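Long-range contacts in TRAP-type transporter, periplasmic component (Cupriavidus necator, PDB 4P8B), which binds (S)-2-acetolactate and probably delivers it in the periplasm to a TRAP-type membrane transporter: residues I91-W101 against D242-I252; L116-L126 against K334-R342. All coordinates share one frame; numbering follows the deposited sequence.

Contact 1: residues I91-W101 against D242-I252; sequences IDMAVGSTINW and DPLIFVVNKQI. With X2X ((2S)-2-hydroxy-2-methyl-3-oxobutanoic acid), chain D.
Val95 lays CG2 over one face of the Phe246 ring, 4.0 Å from its centroid, a CH-pi contact; its other branch, CG1, rests against Leu244 CB. They lie on one face of the sheet between strands 93-97 and 242-249, where Trp52 of helix 44-59 packs on Val95 and Trp45 on Leu244. On the face of Ala94 the bump is Trp101. Its CG stands anti to the carbonyl carbon (chi1 -60°), which swings the indole back over its own strand. CH2 drops between the two methyls of Val247, 3.5 Å from both CG1 and CG2, and CZ3 meets Ile245 CB. Gly96, with no side chain on this face, leaves the hollow that the indole occupies. Paired backbone bonds join Ala94 to Val247 and Gly96 to Ile245. Ser97 OG donates to the anti lone pair of Asp242 OD2 (2.6 Å) and accepts from Ile99 N as the N-cap of the next turn. Asp242 also meets Asn152 and Arg155, both ligand-binding residues. From that turn Asn100 ND2 gives a nearly straight bond (169°) to the ketone oxygen OAC of X2X, 3.0 Å away. This antiparallel pair, third and fourth strands of a five-stranded mixed sheet, ending at the ligand, belongs to the periplasmic solute-binding protein fold.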
loop_
_atom_site.group_PDB
_atom_site.type_symbol
_atom_site.label_atom_id
_atom_site.label_comp_id
_atom_site.label_asym_id
_atom_site.label_seq_id
_atom_site.Cartn_x
_atom_site.Cartn_y
_atom_site.Cartn_z
ATOM N N ILE A 91 -7.968 -17.975 1.213
ATOM C CA ILE A 91 -8.445 -16.762 1.876
ATOM C C ILE A 91 -9.800 -16.382 1.277
ATOM O O ILE A 91 -9.946 -16.345 0.051
ATOM C CB ILE A 91 -7.450 -15.598 1.659
ATOM C CG1 ILE A 91 -6.114 -15.925 2.321
ATOM C CG2 ILE A 91 -7.999 -14.292 2.218
ATOM C CD1 ILE A 91 -4.997 -15.003 1.904
ATOM N N ASP A 92 -10.766 -16.057 2.124
ATOM C CA ASP A 92 -12.121 -15.763 1.644
ATOM C C ASP A 92 -12.251 -14.323 1.184
ATOM O O ASP A 92 -12.959 -14.031 0.211
ATOM C CB ASP A 92 -13.141 -16.008 2.753
ATOM C CG ASP A 92 -13.210 -17.475 3.207
ATOM O OD1 ASP A 92 -13.051 -18.395 2.377
ATOM O OD2 ASP A 92 -13.430 -17.667 4.406
HETATM N N MSE A 93 -11.590 -13.421 1.902
HETATM C CA MSE A 93 -11.673 -11.998 1.607
HETATM C C MSE A 93 -10.431 -11.315 2.162
HETATM O O MSE A 93 -9.698 -11.900 2.960
HETATM C CB MSE A 93 -12.947 -11.358 2.172
HETATM C CG MSE A 93 -13.160 -11.412 3.684
HETATM SE SE MSE A 93 -15.110 -11.600 4.177
HETATM C CE MSE A 93 -15.694 -9.869 3.586
ATOM N N ALA A 94 -10.167 -10.086 1.753
ATOM C CA ALA A 94 -8.965 -9.405 2.208
ATOM C C ALA A 94 -9.059 -7.917 2.007
ATOM O O ALA A 94 -9.847 -7.442 1.182
ATOM C CB ALA A 94 -7.761 -9.945 1.457
ATOM N N VAL A 95 -8.276 -7.183 2.781
ATOM C CA VAL A 95 -7.918 -5.815 2.440
ATOM C C VAL A 95 -6.433 -5.885 2.124
ATOM O O VAL A 95 -5.645 -6.216 2.997
ATOM C CB VAL A 95 -8.210 -4.811 3.566
ATOM C CG1 VAL A 95 -7.862 -3.410 3.100
ATOM C CG2 VAL A 95 -9.671 -4.889 4.009
ATOM N N GLY A 96 -6.061 -5.667 0.872
ATOM C CA GLY A 96 -4.687 -5.817 0.447
ATOM C C GLY A 96 -4.077 -4.553 -0.102
ATOM O O GLY A 96 -4.765 -3.669 -0.588
ATOM N N SER A 97 -2.759 -4.486 -0.029
ATOM C CA SER A 97 -2.003 -3.450 -0.705
ATOM C C SER A 97 -1.734 -3.844 -2.148
ATOM O O SER A 97 -1.371 -4.982 -2.448
ATOM C CB SER A 97 -0.660 -3.216 -0.019
ATOM O OG SER A 97 0.160 -2.401 -0.863
ATOM N N THR A 98 -1.852 -2.870 -3.034
ATOM C CA THR A 98 -1.530 -3.084 -4.434
ATOM C C THR A 98 -0.097 -3.593 -4.641
ATOM O O THR A 98 0.163 -4.304 -5.619
ATOM C CB THR A 98 -1.787 -1.821 -5.268
ATOM O OG1 THR A 98 -1.015 -0.739 -4.745
ATOM C CG2 THR A 98 -3.272 -1.445 -5.240
ATOM N N ILE A 99 0.821 -3.231 -3.745
ATOM C CA ILE A 99 2.186 -3.686 -3.879
ATOM C C ILE A 99 2.263 -5.216 -3.780
ATOM O O ILE A 99 2.949 -5.885 -4.550
ATOM C CB ILE A 99 3.083 -3.044 -2.807
ATOM C CG1 ILE A 99 3.249 -1.554 -3.103
ATOM C CG2 ILE A 99 4.451 -3.737 -2.792
ATOM C CD1 ILE A 99 3.962 -0.804 -1.997
ATOM N N ASN A 100 1.530 -5.777 -2.832
ATOM C CA ASN A 100 1.666 -7.194 -2.527
ATOM C C ASN A 100 1.076 -8.089 -3.595
ATOM O O ASN A 100 1.507 -9.233 -3.747
ATOM C CB ASN A 100 1.018 -7.498 -1.189
ATOM C CG ASN A 100 1.750 -6.854 -0.040
ATOM O OD1 ASN A 100 2.959 -6.582 -0.121
ATOM N ND2 ASN A 100 1.019 -6.509 0.998
ATOM N N TRP A 101 0.128 -7.554 -4.354
ATOM C CA TRP A 101 -0.540 -8.318 -5.408
ATOM C C TRP A 101 0.053 -8.046 -6.793
ATOM O O TRP A 101 -0.322 -8.675 -7.789
ATOM C CB TRP A 101 -2.036 -8.004 -5.433
ATOM C CG TRP A 101 -2.792 -8.314 -4.183
ATOM C CD1 TRP A 101 -2.375 -9.052 -3.083
ATOM C CD2 TRP A 101 -4.111 -7.867 -3.886
ATOM N NE1 TRP A 101 -3.379 -9.079 -2.139
ATOM C CE2 TRP A 101 -4.458 -8.374 -2.614
ATOM C CE3 TRP A 101 -5.051 -7.113 -4.594
ATOM C CZ2 TRP A 101 -5.686 -8.107 -2.030
ATOM C CZ3 TRP A 101 -6.268 -6.857 -4.013
ATOM C CH2 TRP A 101 -6.579 -7.356 -2.735
ATOM N N ASP A 242 0.793 3.403 -1.989
ATOM C CA ASP A 242 -0.002 2.213 -2.210
ATOM C C ASP A 242 -1.408 2.387 -1.662
ATOM O O ASP A 242 -1.587 2.569 -0.438
ATOM C CB ASP A 242 0.669 0.894 -1.710
ATOM C CG ASP A 242 1.058 0.881 -0.238
ATOM O OD1 ASP A 242 1.622 1.871 0.282
ATOM O OD2 ASP A 242 0.901 -0.206 0.384
ATOM N N PRO A 243 -2.405 2.327 -2.541
ATOM C CA PRO A 243 -3.778 2.182 -2.069
ATOM C C PRO A 243 -4.008 0.779 -1.583
ATOM O O PRO A 243 -3.189 -0.115 -1.795
ATOM C CB PRO A 243 -4.606 2.535 -3.300
ATOM C CG PRO A 243 -3.727 2.278 -4.470
ATOM C CD PRO A 243 -2.306 2.306 -4.012
ATOM N N LEU A 244 -5.149 0.597 -0.934
ATOM C CA LEU A 244 -5.623 -0.717 -0.546
ATOM C C LEU A 244 -6.847 -1.054 -1.350
ATOM O O LEU A 244 -7.562 -0.161 -1.786
ATOM C CB LEU A 244 -5.970 -0.753 0.947
ATOM C CG LEU A 244 -4.894 -0.321 1.929
ATOM C CD1 LEU A 244 -5.441 -0.277 3.348
ATOM C CD2 LEU A 244 -3.666 -1.210 1.829
ATOM N N ILE A 245 -7.120 -2.348 -1.509
ATOM C CA ILE A 245 -8.338 -2.810 -2.157
ATOM C C ILE A 245 -9.004 -3.853 -1.272
ATOM O O ILE A 245 -8.359 -4.778 -0.760
ATOM C CB ILE A 245 -8.067 -3.403 -3.559
ATOM C CG1 ILE A 245 -7.269 -2.401 -4.404
ATOM C CG2 ILE A 245 -9.375 -3.771 -4.250
ATOM C CD1 ILE A 245 -6.879 -2.940 -5.780
ATOM N N PHE A 246 -10.312 -3.668 -1.110
ATOM C CA PHE A 246 -11.195 -4.575 -0.384
ATOM C C PHE A 246 -11.708 -5.598 -1.402
ATOM O O PHE A 246 -12.332 -5.202 -2.402
ATOM C CB PHE A 246 -12.384 -3.789 0.211
ATOM C CG PHE A 246 -12.031 -2.834 1.323
ATOM C CD1 PHE A 246 -11.300 -1.697 1.079
ATOM C CD2 PHE A 246 -12.476 -3.072 2.623
ATOM C CE1 PHE A 246 -10.996 -0.838 2.090
ATOM C CE2 PHE A 246 -12.168 -2.208 3.638
ATOM C CZ PHE A 246 -11.436 -1.103 3.384
ATOM N N VAL A 247 -11.488 -6.892 -1.171
ATOM C CA VAL A 247 -11.845 -7.914 -2.155
ATOM C C VAL A 247 -12.421 -9.153 -1.508
ATOM O O VAL A 247 -12.199 -9.428 -0.335
ATOM C CB VAL A 247 -10.620 -8.379 -2.986
ATOM C CG1 VAL A 247 -9.974 -7.225 -3.715
ATOM C CG2 VAL A 247 -9.603 -9.096 -2.100
ATOM N N VAL A 248 -13.178 -9.903 -2.300
ATOM C CA VAL A 248 -13.759 -11.172 -1.871
ATOM C C VAL A 248 -13.439 -12.197 -2.944
ATOM O O VAL A 248 -13.516 -11.909 -4.135
ATOM C CB VAL A 248 -15.288 -11.051 -1.703
ATOM C CG1 VAL A 248 -15.897 -12.392 -1.256
ATOM C CG2 VAL A 248 -15.632 -9.987 -0.715
ATOM N N ASN A 249 -13.093 -13.409 -2.531
ATOM C CA ASN A 249 -12.960 -14.520 -3.470
ATOM C C ASN A 249 -14.259 -14.724 -4.289
ATOM O O ASN A 249 -15.331 -14.569 -3.750
ATOM C CB ASN A 249 -12.589 -15.793 -2.697
ATOM C CG ASN A 249 -12.787 -17.066 -3.519
ATOM O OD1 ASN A 249 -13.902 -17.598 -3.623
ATOM N ND2 ASN A 249 -11.717 -17.545 -4.132
ATOM N N LYS A 250 -14.108 -14.986 -5.586
ATOM C CA LYS A 250 -15.234 -15.062 -6.536
ATOM C C LYS A 250 -16.266 -16.103 -6.127
ATOM O O LYS A 250 -17.470 -15.832 -6.162
ATOM C CB LYS A 250 -14.688 -15.352 -7.938
ATOM C CG LYS A 250 -15.741 -15.490 -9.058
ATOM C CD LYS A 250 -15.027 -15.729 -10.386
ATOM C CE LYS A 250 -15.992 -15.966 -11.536
ATOM N NZ LYS A 250 -16.733 -14.730 -11.903
ATOM N N GLN A 251 -15.812 -17.276 -5.706
ATOM C CA GLN A 251 -16.765 -18.333 -5.362
ATOM C C GLN A 251 -17.475 -18.044 -4.033
ATOM O O GLN A 251 -18.639 -18.375 -3.855
ATOM C CB GLN A 251 -16.088 -19.699 -5.371
ATOM C CG GLN A 251 -15.731 -20.191 -6.776
ATOM C CD GLN A 251 -14.418 -19.636 -7.292
ATOM O OE1 GLN A 251 -13.508 -19.349 -6.518
ATOM N NE2 GLN A 251 -14.312 -19.487 -8.613
ATOM N N ILE A 252 -16.774 -17.389 -3.105
ATOM C CA ILE A 252 -17.395 -16.959 -1.863
ATOM C C ILE A 252 -18.444 -15.918 -2.207
ATOM O O ILE A 252 -19.583 -15.970 -1.733
ATOM C CB ILE A 252 -16.343 -16.339 -0.902
ATOM C CG1 ILE A 252 -15.364 -17.416 -0.434
ATOM C CG2 ILE A 252 -17.016 -15.674 0.277
ATOM C CD1 ILE A 252 -15.971 -18.463 0.473
HETATM O OAD X2X D . 5.262 -4.611 3.820
HETATM C CAH X2X D . 4.974 -3.375 3.922
HETATM O OAE X2X D . 5.876 -2.487 3.937
HETATM C CAI X2X D . 3.548 -2.941 4.013
HETATM C CAB X2X D . 3.000 -3.391 5.350
HETATM O OAF X2X D . 3.417 -1.573 3.749
HETATM C CAG X2X D . 2.853 -3.647 2.894
HETATM O OAC X2X D . 2.215 -4.677 3.110
HETATM C CAA X2X D . 2.958 -3.122 1.502
#

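Contact 2: residues L116-L126 against K334-R342; sequences LMPDYKALDAL and KAEGAIAKR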
loop_
_atom_site.group_PDB
_atom_site.type_symbol
_atom_site.label_atom_id
_atom_site.label_comp_id
_atom_site.label_asym_id
_atom_site.label_seq_id
_atom_site.Cartn_x
_atom_site.Cartn_y
_atom_site.Cartn_z
ATOM N N LEU A 116 5.000 9.223 -10.091
ATOM C CA LEU A 116 3.753 9.387 -10.843
ATOM C C LEU A 116 2.789 10.391 -10.211
ATOM O O LEU A 116 2.181 11.177 -10.907
ATOM C CB LEU A 116 3.029 8.045 -10.968
ATOM C CG LEU A 116 1.671 8.071 -11.672
ATOM C CD1 LEU A 116 1.785 8.386 -13.146
ATOM C CD2 LEU A 116 0.963 6.734 -11.484
HETATM N N MSE A 117 2.633 10.342 -8.890
HETATM C CA MSE A 117 1.557 11.057 -8.209
HETATM C C MSE A 117 2.087 12.150 -7.281
HETATM O O MSE A 117 2.706 11.847 -6.262
HETATM C CB MSE A 117 0.752 10.072 -7.366
HETATM C CG MSE A 117 0.072 8.986 -8.171
HETATM SE SE MSE A 117 -0.875 7.691 -7.115
HETATM C CE MSE A 117 0.641 6.792 -6.302
ATOM N N PRO A 118 1.815 13.417 -7.591
ATOM C CA PRO A 118 2.380 14.488 -6.746
ATOM C C PRO A 118 1.724 14.662 -5.379
ATOM O O PRO A 118 2.354 15.212 -4.474
ATOM C CB PRO A 118 2.140 15.760 -7.562
ATOM C CG PRO A 118 2.009 15.311 -8.958
ATOM C CD PRO A 118 1.382 13.926 -8.904
ATOM N N ASP A 119 0.488 14.219 -5.216
ATOM C CA ASP A 119 -0.263 14.546 -4.014
ATOM C C ASP A 119 -1.494 13.633 -3.884
ATOM O O ASP A 119 -1.721 12.745 -4.714
ATOM C CB ASP A 119 -0.656 16.037 -4.021
ATOM C CG ASP A 119 -1.366 16.463 -5.298
ATOM O OD1 ASP A 119 -2.111 15.659 -5.898
ATOM O OD2 ASP A 119 -1.229 17.639 -5.691
ATOM N N TYR A 120 -2.276 13.825 -2.824
ATOM C CA TYR A 120 -3.449 12.994 -2.574
ATOM C C TYR A 120 -4.503 13.176 -3.658
ATOM O O TYR A 120 -5.197 12.226 -4.006
ATOM C CB TYR A 120 -4.035 13.277 -1.179
ATOM C CG TYR A 120 -3.061 12.877 -0.091
ATOM C CD1 TYR A 120 -2.878 11.545 0.256
ATOM C CD2 TYR A 120 -2.272 13.828 0.534
ATOM C CE1 TYR A 120 -1.967 11.185 1.209
ATOM C CE2 TYR A 120 -1.338 13.474 1.504
ATOM C CZ TYR A 120 -1.191 12.147 1.835
ATOM O OH TYR A 120 -0.253 11.793 2.796
ATOM N N LYS A 121 -4.625 14.385 -4.195
ATOM C CA LYS A 121 -5.587 14.650 -5.260
ATOM C C LYS A 121 -5.255 13.763 -6.462
ATOM O O LYS A 121 -6.154 13.298 -7.165
ATOM C CB LYS A 121 -5.569 16.128 -5.639
ATOM C CG LYS A 121 -6.850 16.606 -6.299
ATOM C CD LYS A 121 -6.940 18.141 -6.301
ATOM C CE LYS A 121 -8.258 18.620 -6.872
ATOM N NZ LYS A 121 -8.331 20.111 -6.927
ATOM N N ALA A 122 -3.978 13.506 -6.686
ATOM C CA ALA A 122 -3.541 12.679 -7.804
ATOM C C ALA A 122 -3.900 11.226 -7.573
ATOM O O ALA A 122 -4.367 10.553 -8.488
ATOM C CB ALA A 122 -2.044 12.843 -8.031
ATOM N N LEU A 123 -3.676 10.722 -6.368
ATOM C CA LEU A 123 -4.044 9.360 -6.070
ATOM C C LEU A 123 -5.554 9.175 -6.222
ATOM O O LEU A 123 -6.024 8.193 -6.821
ATOM C CB LEU A 123 -3.570 9.014 -4.645
ATOM C CG LEU A 123 -3.950 7.664 -4.041
ATOM C CD1 LEU A 123 -3.571 6.530 -4.946
ATOM C CD2 LEU A 123 -3.321 7.471 -2.665
ATOM N N ASP A 124 -6.325 10.118 -5.686
ATOM C CA ASP A 124 -7.778 10.029 -5.767
ATOM C C ASP A 124 -8.243 10.090 -7.216
ATOM O O ASP A 124 -9.236 9.463 -7.572
ATOM C CB ASP A 124 -8.440 11.139 -4.938
ATOM C CG ASP A 124 -8.317 10.903 -3.436
ATOM O OD1 ASP A 124 -8.117 9.742 -3.022
ATOM O OD2 ASP A 124 -8.469 11.884 -2.682
ATOM N N ALA A 125 -7.550 10.857 -8.058
ATOM C CA ALA A 125 -7.919 10.937 -9.472
ATOM C C ALA A 125 -7.790 9.582 -10.148
ATOM O O ALA A 125 -8.508 9.307 -11.101
ATOM C CB ALA A 125 -7.087 11.976 -10.190
ATOM N N LEU A 126 -6.891 8.752 -9.662
ATOM C CA LEU A 126 -6.735 7.405 -10.198
ATOM C C LEU A 126 -7.793 6.472 -9.636
ATOM O O LEU A 126 -8.549 5.853 -10.392
ATOM C CB LEU A 126 -5.331 6.869 -9.946
ATOM C CG LEU A 126 -4.193 7.741 -10.473
ATOM C CD1 LEU A 126 -2.892 6.987 -10.351
ATOM C CD2 LEU A 126 -4.448 8.156 -11.893
ATOM N N LYS A 334 -3.409 7.106 -19.417
ATOM C CA LYS A 334 -4.666 7.566 -18.825
ATOM C C LYS A 334 -4.447 8.115 -17.409
ATOM O O LYS A 334 -5.055 9.120 -17.028
ATOM C CB LYS A 334 -5.699 6.432 -18.805
ATOM C CG LYS A 334 -6.273 6.141 -20.173
ATOM C CD LYS A 334 -7.076 4.863 -20.187
ATOM C CE LYS A 334 -7.609 4.569 -21.591
ATOM N NZ LYS A 334 -8.442 3.324 -21.607
ATOM N N ALA A 335 -3.575 7.470 -16.635
ATOM C CA ALA A 335 -3.265 7.930 -15.282
ATOM C C ALA A 335 -2.584 9.295 -15.332
ATOM O O ALA A 335 -2.948 10.210 -14.575
ATOM C CB ALA A 335 -2.394 6.920 -14.577
ATOM N N GLU A 336 -1.604 9.434 -16.217
ATOM C CA GLU A 336 -0.894 10.708 -16.377
ATOM C C GLU A 336 -1.869 11.826 -16.676
ATOM O O GLU A 336 -1.770 12.925 -16.141
ATOM C CB GLU A 336 0.172 10.596 -17.468
ATOM C CG GLU A 336 1.322 9.663 -17.112
ATOM C CD GLU A 336 2.186 9.266 -18.293
ATOM O OE1 GLU A 336 1.831 9.597 -19.448
ATOM O OE2 GLU A 336 3.235 8.623 -18.082
ATOM N N GLY A 337 -2.813 11.556 -17.570
ATOM C CA GLY A 337 -3.790 12.565 -17.933
ATOM C C GLY A 337 -4.763 12.922 -16.831
ATOM O O GLY A 337 -5.089 14.086 -16.635
ATOM N N ALA A 338 -5.236 11.917 -16.114
ATOM C CA ALA A 338 -6.126 12.157 -14.981
ATOM C C ALA A 338 -5.453 13.019 -13.919
ATOM O O ALA A 338 -6.074 13.914 -13.336
ATOM C CB ALA A 338 -6.572 10.829 -14.381
ATOM N N ILE A 339 -4.175 12.748 -13.684
ATOM C CA ILE A 339 -3.402 13.532 -12.744
ATOM C C ILE A 339 -3.216 14.976 -13.250
ATOM O O ILE A 339 -3.416 15.928 -12.506
ATOM C CB ILE A 339 -2.075 12.819 -12.464
ATOM C CG1 ILE A 339 -2.377 11.546 -11.677
ATOM C CG2 ILE A 339 -1.099 13.728 -11.744
ATOM C CD1 ILE A 339 -1.208 10.603 -11.640
ATOM N N ALA A 340 -2.899 15.149 -14.532
ATOM C CA ALA A 340 -2.708 16.480 -15.085
ATOM C C ALA A 340 -3.974 17.322 -14.988
ATOM O O ALA A 340 -3.894 18.544 -14.850
ATOM C CB ALA A 340 -2.254 16.394 -16.533
ATOM N N LYS A 341 -5.140 16.672 -15.079
ATOM C CA LYS A 341 -6.419 17.374 -15.067
ATOM C C LYS A 341 -7.064 17.462 -13.688
ATOM O O LYS A 341 -8.156 18.015 -13.543
ATOM C CB LYS A 341 -7.391 16.708 -16.038
ATOM C CG LYS A 341 -6.953 16.758 -17.481
ATOM C CD LYS A 341 -7.949 16.030 -18.357
ATOM C CE LYS A 341 -7.661 16.228 -19.832
ATOM N NZ LYS A 341 -8.664 15.497 -20.656
ATOM N N ARG A 342 -6.381 16.967 -12.671
ATOM C CA ARG A 342 -6.976 16.890 -11.347
ATOM C C ARG A 342 -7.263 18.262 -10.744
ATOM O O ARG A 342 -8.112 18.338 -9.866
ATOM C CB ARG A 342 -6.072 16.090 -10.410
ATOM C CG ARG A 342 -4.882 16.851 -9.869
ATOM C CD ARG A 342 -3.852 15.908 -9.259
ATOM N NE ARG A 342 -2.749 16.592 -8.593
ATOM C CZ ARG A 342 -1.752 17.204 -9.223
ATOM N NH1 ARG A 342 -1.712 17.239 -10.551
ATOM N NH2 ARG A 342 -0.797 17.806 -8.520
ATOM O OXT ARG A 342 -6.684 19.308 -11.075
#
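Ala335 opens a helix-helix packing in which the C-terminal helix, here 334-340, crosses helix 120-126 at 130°, the short axes approaching to 8.6 Å. Its CB and CA both meet Leu126 CD2, the CB at 3.6 Å. One residue on, Glu336 turns away; its CG just brushes Leu116 CD1, while the carboxylate is held by Tyr320 and Lys324. Ala338 faces Ala125, a small-on-small contact that lets the helices come close.

Ile339 is the main apolar side chain of the contact. Its chi1 of -69°, with CG2 anti to the backbone N, sends CG1 and CD1 towards Leu116 CG (3.8 Å from CD1), with Met117 CG nearby, and CG2 towards Pro118 CD. Ala122 CB touches CG1 and CG2 alike, and Leu126 CD2 closes on CG1 as well.

The chain ends at Arg342, which reaches back over the first turn of helix 120-126. CD lies 3.5 Å from Ala122 N, and Pro118 CG covers one face of the guanidinium. NE and NH2 grip the carboxylate of Asp119 side-on in a salt bridge, the two planes 49° apart: NE meets OD1 on its syn side, whereas NH2 reaches OD2 from above the carboxylate plane. NH1 bonds to Ile339 O and helps fix the rotation of the group. Asp119 is also the helix N-cap: its OD1 takes both Arg342 NE (2.9 Å) and Ala122 N (3.0 Å).

How the contacts relate
The two contacts alternate along the chain: 91-101, 116-126, 242-252, then 334-342. Their centres lie 23 Å apart, contact 1 buried about 11 Å from the centre of the chain and contact 2 farther out, at about 17 Å. Helix 120-127 follows helix 98-101 in the chain, and the two contacts meet directly where Pro243 CG packs on Leu123 CD1, 4.3 Å away. Leu123 also touches strand 144-154, the neighbour of strand 241-249 in the five-stranded sheet. Helix 120-127 thus lies between this sheet and the C-terminal helix, joining the end of the chain to the domain that carries Asn100 and Asp242 of the acetolactate pocket.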